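Local coordinates for protein putative TetR-family transcriptional regulator (Bordetella parapertussis 12822, PDB 3CCY) that probably binds regulatory DNA through a predicted helix-turn-helix motif and acts as a TetR-family transcriptional repressor, at residues R108-L113 with W169-Y174. Numbering follows the deposited sequence. Where two conformers were deposited one is given.
Sequences RHVVML and WTYTWY
The phenol ring of Y171 is approached obliquely by V110 and L113 from one side of its plane, while on the opposite side T172 of its own segment sets the CG2 methyl 3.6 Å above the ring plane, over the centre of that face. V110 reaches the base of the tyrosine: its CG2 lies 3.8 Å from Y171 CB and its CG1 4.1 Å from Y171 CD1, the two side chains crossing at about a right angle. At the other delta carbon, L113 CD1 comes to 4.1 Å from Y171 CD2, its side chain running past the tyrosine in the opposite direction. Y171 holds CG between its backbone N and carbonyl carbon (chi1 82°), which turns the ring along helix 87-115. No hydrogen bond joins the segments; the contact is purely apolar and small, 181 Å² in all. The turn presenting Y171 is pinned internally, because W169 O accepts both T172 N and T172 OG1, the hydroxyl at 2.8 Å and nearly in line with the carbonyl. R106 adds a hydrogen bond to Y171 O. Within the C-terminal domain, the contact thus packs the loop that follows helix 153-168, itself beside helix 182-195 and the second subunit, against helix 87-115, whose Y102 and T114 also touch Y171. V110 also touches A28, and so joins this loop to helix 15-29 of the N-terminal region, which probably binds DNA.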
loop_
_atom_site.group_PDB
_atom_site.type_symbol
_atom_site.label_atom_id
_atom_site.label_comp_id
_atom_site.label_asym_id
_atom_site.label_seq_id
_atom_site.Cartn_x
_atom_site.Cartn_y
_atom_site.Cartn_z
ATOM N N ARG A 108 -7.205 -0.817 13.350
ATOM C CA ARG A 108 -6.392 -2.020 13.591
ATOM C C ARG A 108 -5.897 -2.604 12.255
ATOM O O ARG A 108 -4.786 -3.099 12.170
ATOM C CB ARG A 108 -7.164 -3.069 14.419
ATOM C CG ARG A 108 -7.256 -2.796 15.962
ATOM C CD ARG A 108 -8.080 -3.902 16.622
ATOM N NE ARG A 108 -8.457 -3.700 18.034
ATOM C CZ ARG A 108 -9.339 -2.795 18.481
ATOM N NH1 ARG A 108 -9.615 -2.713 19.775
ATOM N NH2 ARG A 108 -9.930 -1.950 17.652
ATOM N N HIS A 109 -6.718 -2.491 11.211
ATOM C CA HIS A 109 -6.346 -2.903 9.839
ATOM C C HIS A 109 -5.146 -2.091 9.322
ATOM O O HIS A 109 -4.102 -2.637 8.953
ATOM C CB HIS A 109 -7.565 -2.702 8.934
ATOM C CG HIS A 109 -7.556 -3.502 7.667
ATOM N ND1 HIS A 109 -7.039 -3.015 6.480
ATOM C CD2 HIS A 109 -8.050 -4.737 7.390
ATOM C CE1 HIS A 109 -7.207 -3.925 5.531
ATOM N NE2 HIS A 109 -7.826 -4.975 6.053
ATOM N N VAL A 110 -5.284 -0.769 9.315
ATOM C CA VAL A 110 -4.181 0.113 8.932
ATOM C C VAL A 110 -2.905 -0.242 9.719
ATOM O O VAL A 110 -1.829 -0.393 9.122
ATOM C CB VAL A 110 -4.537 1.623 9.109
ATOM C CG1 VAL A 110 -3.319 2.520 8.834
ATOM C CG2 VAL A 110 -5.702 2.014 8.220
ATOM N N VAL A 111 -3.036 -0.415 11.042
ATOM C CA VAL A 111 -1.879 -0.745 11.904
ATOM C C VAL A 111 -1.201 -2.085 11.484
ATOM O O VAL A 111 0.037 -2.174 11.494
ATOM C CB VAL A 111 -2.227 -0.663 13.438
ATOM C CG1 VAL A 111 -1.080 -1.157 14.295
ATOM C CG2 VAL A 111 -2.538 0.772 13.858
HETATM N N MSE A 112 -2.003 -3.096 11.117
HETATM C CA MSE A 112 -1.452 -4.337 10.577
HETATM C C MSE A 112 -0.629 -4.029 9.321
HETATM O O MSE A 112 0.579 -4.304 9.285
HETATM C CB MSE A 112 -2.559 -5.360 10.275
HETATM C CG MSE A 112 -2.068 -6.798 9.980
HETATM SE SE MSE A 112 -1.076 -7.680 11.446
HETATM C CE MSE A 112 0.743 -7.148 10.959
ATOM N N LEU A 113 -1.274 -3.408 8.327
ATOM C CA LEU A 113 -0.665 -3.048 7.034
ATOM C C LEU A 113 0.497 -2.069 7.116
ATOM O O LEU A 113 1.155 -1.833 6.112
ATOM C CB LEU A 113 -1.735 -2.495 6.073
ATOM C CG LEU A 113 -2.916 -3.439 5.783
ATOM C CD1 LEU A 113 -3.956 -2.831 4.857
ATOM C CD2 LEU A 113 -2.440 -4.814 5.234
ATOM N N TRP A 169 -4.296 -1.543 -0.572
ATOM C CA TRP A 169 -4.106 -0.102 -0.829
ATOM C C TRP A 169 -5.324 0.754 -0.506
ATOM O O TRP A 169 -5.214 1.978 -0.445
ATOM C CB TRP A 169 -3.702 0.148 -2.307
ATOM C CG TRP A 169 -3.134 1.501 -2.614
ATOM C CD1 TRP A 169 -3.650 2.455 -3.469
ATOM C CD2 TRP A 169 -1.968 2.056 -2.053
ATOM N NE1 TRP A 169 -2.841 3.558 -3.474
ATOM C CE2 TRP A 169 -1.798 3.334 -2.612
ATOM C CE3 TRP A 169 -1.029 1.586 -1.127
ATOM C CZ2 TRP A 169 -0.727 4.160 -2.279
ATOM C CZ3 TRP A 169 0.049 2.409 -0.812
ATOM C CH2 TRP A 169 0.177 3.677 -1.370
ATOM N N THR A 170 -6.468 0.113 -0.286
ATOM C CA THR A 170 -7.740 0.813 -0.036
ATOM C C THR A 170 -7.699 1.790 1.133
ATOM O O THR A 170 -8.349 2.821 1.112
ATOM C CB THR A 170 -8.941 -0.166 0.131
ATOM O OG1 THR A 170 -8.639 -1.170 1.107
ATOM C CG2 THR A 170 -9.250 -0.856 -1.257
ATOM N N TYR A 171 -6.917 1.474 2.142
ATOM C CA TYR A 171 -6.826 2.364 3.299
ATOM C C TYR A 171 -6.388 3.772 2.892
ATOM O O TYR A 171 -6.706 4.747 3.579
ATOM C CB TYR A 171 -5.938 1.766 4.398
ATOM C CG TYR A 171 -4.449 1.951 4.219
ATOM C CD1 TYR A 171 -3.783 3.033 4.806
ATOM C CD2 TYR A 171 -3.697 1.035 3.507
ATOM C CE1 TYR A 171 -2.421 3.205 4.639
ATOM C CE2 TYR A 171 -2.318 1.216 3.330
ATOM C CZ TYR A 171 -1.709 2.275 3.903
ATOM O OH TYR A 171 -0.360 2.418 3.713
ATOM N N THR A 172 -5.675 3.891 1.777
ATOM C CA THR A 172 -5.160 5.215 1.385
ATOM C C THR A 172 -6.217 6.097 0.708
ATOM O O THR A 172 -6.000 7.303 0.561
ATOM C CB THR A 172 -3.937 5.138 0.420
ATOM O OG1 THR A 172 -4.337 4.568 -0.855
ATOM C CG2 THR A 172 -2.826 4.288 1.033
ATOM N N TRP A 173 -7.315 5.510 0.242
ATOM C CA TRP A 173 -8.242 6.274 -0.629
ATOM C C TRP A 173 -9.724 6.000 -0.361
ATOM O O TRP A 173 -10.590 6.870 -0.593
ATOM C CB TRP A 173 -7.939 5.985 -2.110
ATOM C CG TRP A 173 -8.182 4.529 -2.588
ATOM C CD1 TRP A 173 -7.255 3.495 -2.654
ATOM C CD2 TRP A 173 -9.406 3.997 -3.106
ATOM N NE1 TRP A 173 -7.855 2.350 -3.161
ATOM C CE2 TRP A 173 -9.165 2.639 -3.463
ATOM C CE3 TRP A 173 -10.702 4.539 -3.309
ATOM C CZ2 TRP A 173 -10.160 1.824 -3.982
ATOM C CZ3 TRP A 173 -11.689 3.715 -3.831
ATOM C CH2 TRP A 173 -11.399 2.373 -4.171
ATOM N N TYR A 174 -10.020 4.787 0.091
ATOM C CA TYR A 174 -11.420 4.316 0.159
ATOM C C TYR A 174 -12.104 4.643 1.470
ATOM O O TYR A 174 -11.553 4.406 2.547
ATOM C CB TYR A 174 -11.494 2.814 -0.108
ATOM C CG TYR A 174 -12.866 2.237 0.102
ATOM C CD1 TYR A 174 -13.904 2.553 -0.763
ATOM C CD2 TYR A 174 -13.125 1.380 1.197
ATOM C CE1 TYR A 174 -15.200 2.033 -0.582
ATOM C CE2 TYR A 174 -14.406 0.875 1.421
ATOM C CZ TYR A 174 -15.435 1.199 0.515
ATOM O OH TYR A 174 -16.691 0.705 0.721
#